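Local coordinates for CG4930 (Drosophila melanogaster, PDB 3ISM), which binds and inhibits the nuclease EndoG, and probably acts as a ribonuclease inhibitor, at residues Asn23-Gly28 and Glu41-Val46. The protein carries 1 engineered substitution. Residues are numbered along the deposited sequence; the frame is centred on the assembly and turned at random.
Sequences NDYTIG and ETRVQV
Arg43 reaches from the last turn of helix 32-43 to Asp24 and Tyr25 in the loop that precedes this helix, meeting them by cation-pi contact and by hydrogen bonding. The cation-pi geometry is explicit: Arg43 CZ lies 4.4 Å from the centroid of the Tyr25 ring and 12° off the ring normal, so the charge sits over the face. The two planes are 74° apart, which rules out flat stacking; the guanidinium stands on its edge, with NH1 over the ring centre and 3.3 Å from Tyr25 CZ. Arg43 CD packs against the ring, 3.7 Å from Tyr25 CE1. The chain from CG to NE is extended, which carries the guanidinium across to the loop. A leucine here in place of Tyr25 would probably leave NH1 without the aromatic face beneath it, with the guanidinium held to this loop segment by the Asp24 carbonyl alone.

In this helical fold, consistent with the Ku C-terminal-like family, the contact joins the loop before helix 32-43 to the C-terminal end of that helix, and Tyr25 also packs on Arg61 and Thr62 of helix 52-75.

Hydrogen bonding converges on one acceptor. Arg43 NH1 donates to Asp24 O at 2.8 Å, from above the carbonyl plane, while Arg43 NH2 makes a weak bond to the same oxygen at 3.0 Å; neither bond is straight. A second, weak bond from Arg43 NH2 goes to Ala21 O.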
loop_
_atom_site.group_PDB
_atom_site.type_symbol
_atom_site.label_atom_id
_atom_site.label_comp_id
_atom_site.label_asym_id
_atom_site.label_seq_id
_atom_site.Cartn_x
_atom_site.Cartn_y
_atom_site.Cartn_z
ATOM N N ASN C 23 4.923 26.399 -32.869
ATOM C CA ASN C 23 5.580 25.416 -33.720
ATOM C C ASN C 23 7.032 25.806 -34.102
ATOM O O ASN C 23 7.571 25.338 -35.111
ATOM C CB ASN C 23 4.712 25.118 -34.959
ATOM C CG ASN C 23 3.252 24.741 -34.605
ATOM O OD1 ASN C 23 2.869 24.649 -33.430
ATOM N ND2 ASN C 23 2.442 24.519 -35.638
ATOM N N ASP C 24 7.652 26.662 -33.284
ATOM C CA ASP C 24 9.060 27.030 -33.442
ATOM C C ASP C 24 9.903 26.474 -32.293
ATOM O O ASP C 24 9.590 26.676 -31.121
ATOM C CB ASP C 24 9.239 28.551 -33.519
ATOM C CG ASP C 24 9.100 29.092 -34.936
ATOM O OD1 ASP C 24 9.623 28.465 -35.883
ATOM O OD2 ASP C 24 8.474 30.158 -35.101
ATOM N N TYR C 25 10.971 25.773 -32.645
ATOM C CA TYR C 25 11.870 25.197 -31.660
ATOM C C TYR C 25 13.250 25.774 -31.881
ATOM O O TYR C 25 14.153 25.093 -32.348
ATOM C CB TYR C 25 11.904 23.674 -31.781
ATOM C CG TYR C 25 10.598 23.010 -31.428
ATOM C CD1 TYR C 25 10.433 22.368 -30.200
ATOM C CD2 TYR C 25 9.528 23.011 -32.323
ATOM C CE1 TYR C 25 9.236 21.754 -29.876
ATOM C CE2 TYR C 25 8.333 22.411 -32.004
ATOM C CZ TYR C 25 8.193 21.782 -30.782
ATOM O OH TYR C 25 6.999 21.172 -30.474
ATOM N N THR C 26 13.392 27.047 -31.543
ATOM C CA THR C 26 14.608 27.794 -31.797
ATOM C C THR C 26 15.677 27.521 -30.745
ATOM O O THR C 26 15.464 27.730 -29.553
ATOM C CB THR C 26 14.300 29.291 -31.821
ATOM O OG1 THR C 26 13.253 29.536 -32.764
ATOM C CG2 THR C 26 15.526 30.099 -32.207
ATOM N N ILE C 27 16.831 27.043 -31.195
ATOM C CA ILE C 27 17.987 26.946 -30.329
ATOM C C ILE C 27 19.087 27.840 -30.899
ATOM O O ILE C 27 19.668 27.532 -31.937
ATOM C CB ILE C 27 18.471 25.481 -30.159
ATOM C CG1 ILE C 27 17.372 24.630 -29.501
ATOM C CG2 ILE C 27 19.764 25.437 -29.338
ATOM C CD1 ILE C 27 17.682 23.129 -29.412
ATOM N N GLY C 28 19.337 28.966 -30.235
ATOM C CA GLY C 28 20.368 29.907 -30.685
ATOM C C GLY C 28 21.771 29.427 -30.348
ATOM O O GLY C 28 21.959 28.573 -29.470
ATOM N N GLU C 41 11.681 21.846 -20.780
ATOM C CA GLU C 41 10.987 22.182 -19.541
ATOM C C GLU C 41 9.536 22.586 -19.776
ATOM O O GLU C 41 8.656 22.226 -19.000
ATOM C CB GLU C 41 11.750 23.287 -18.817
ATOM C CG GLU C 41 11.069 23.861 -17.592
ATOM C CD GLU C 41 11.628 25.223 -17.228
ATOM O OE1 GLU C 41 12.772 25.526 -17.649
ATOM O OE2 GLU C 41 10.924 25.985 -16.531
ATOM N N THR C 42 9.292 23.308 -20.864
ATOM C CA THR C 42 7.957 23.825 -21.172
ATOM C C THR C 42 7.117 22.921 -22.105
ATOM O O THR C 42 5.891 22.904 -22.009
ATOM C CB THR C 42 8.056 25.240 -21.784
ATOM O OG1 THR C 42 8.913 25.196 -22.934
ATOM C CG2 THR C 42 8.650 26.219 -20.776
ATOM N N ARG C 43 7.770 22.178 -23.000
ATOM C CA ARG C 43 7.046 21.424 -24.036
ATOM C C ARG C 43 7.069 19.911 -23.842
ATOM O O ARG C 43 6.279 19.182 -24.455
ATOM C CB ARG C 43 7.575 21.773 -25.428
ATOM C CG ARG C 43 7.680 23.269 -25.677
ATOM C CD ARG C 43 7.569 23.612 -27.144
ATOM N NE ARG C 43 7.641 25.056 -27.361
ATOM C CZ ARG C 43 7.866 25.624 -28.544
ATOM N NH1 ARG C 43 8.040 24.871 -29.624
ATOM N NH2 ARG C 43 7.916 26.945 -28.650
ATOM N N VAL C 44 7.981 19.431 -23.007
ATOM C CA VAL C 44 8.116 17.994 -22.814
ATOM C C VAL C 44 7.821 17.569 -21.371
ATOM O O VAL C 44 6.979 16.690 -21.133
ATOM C CB VAL C 44 9.498 17.487 -23.275
ATOM C CG1 VAL C 44 9.528 15.979 -23.259
ATOM C CG2 VAL C 44 9.808 17.995 -24.670
ATOM N N GLN C 45 8.509 18.198 -20.419
ATOM C CA GLN C 45 8.281 17.949 -18.996
ATOM C C GLN C 45 7.080 18.737 -18.474
ATOM O O GLN C 45 7.228 19.642 -17.644
ATOM C CB GLN C 45 9.520 18.306 -18.172
ATOM C CG GLN C 45 10.669 17.331 -18.289
ATOM C CD GLN C 45 11.960 17.869 -17.680
ATOM O OE1 GLN C 45 12.353 19.018 -17.924
ATOM N NE2 GLN C 45 12.633 17.033 -16.893
ATOM N N VAL C 46 5.889 18.391 -18.950
ATOM C CA VAL C 46 4.692 19.091 -18.513
ATOM C C VAL C 46 4.003 18.276 -17.426
ATOM O O VAL C 46 3.595 17.135 -17.664
ATOM C CB VAL C 46 3.723 19.378 -19.692
ATOM C CG1 VAL C 46 2.601 20.307 -19.244
ATOM C CG2 VAL C 46 4.480 19.988 -20.868
#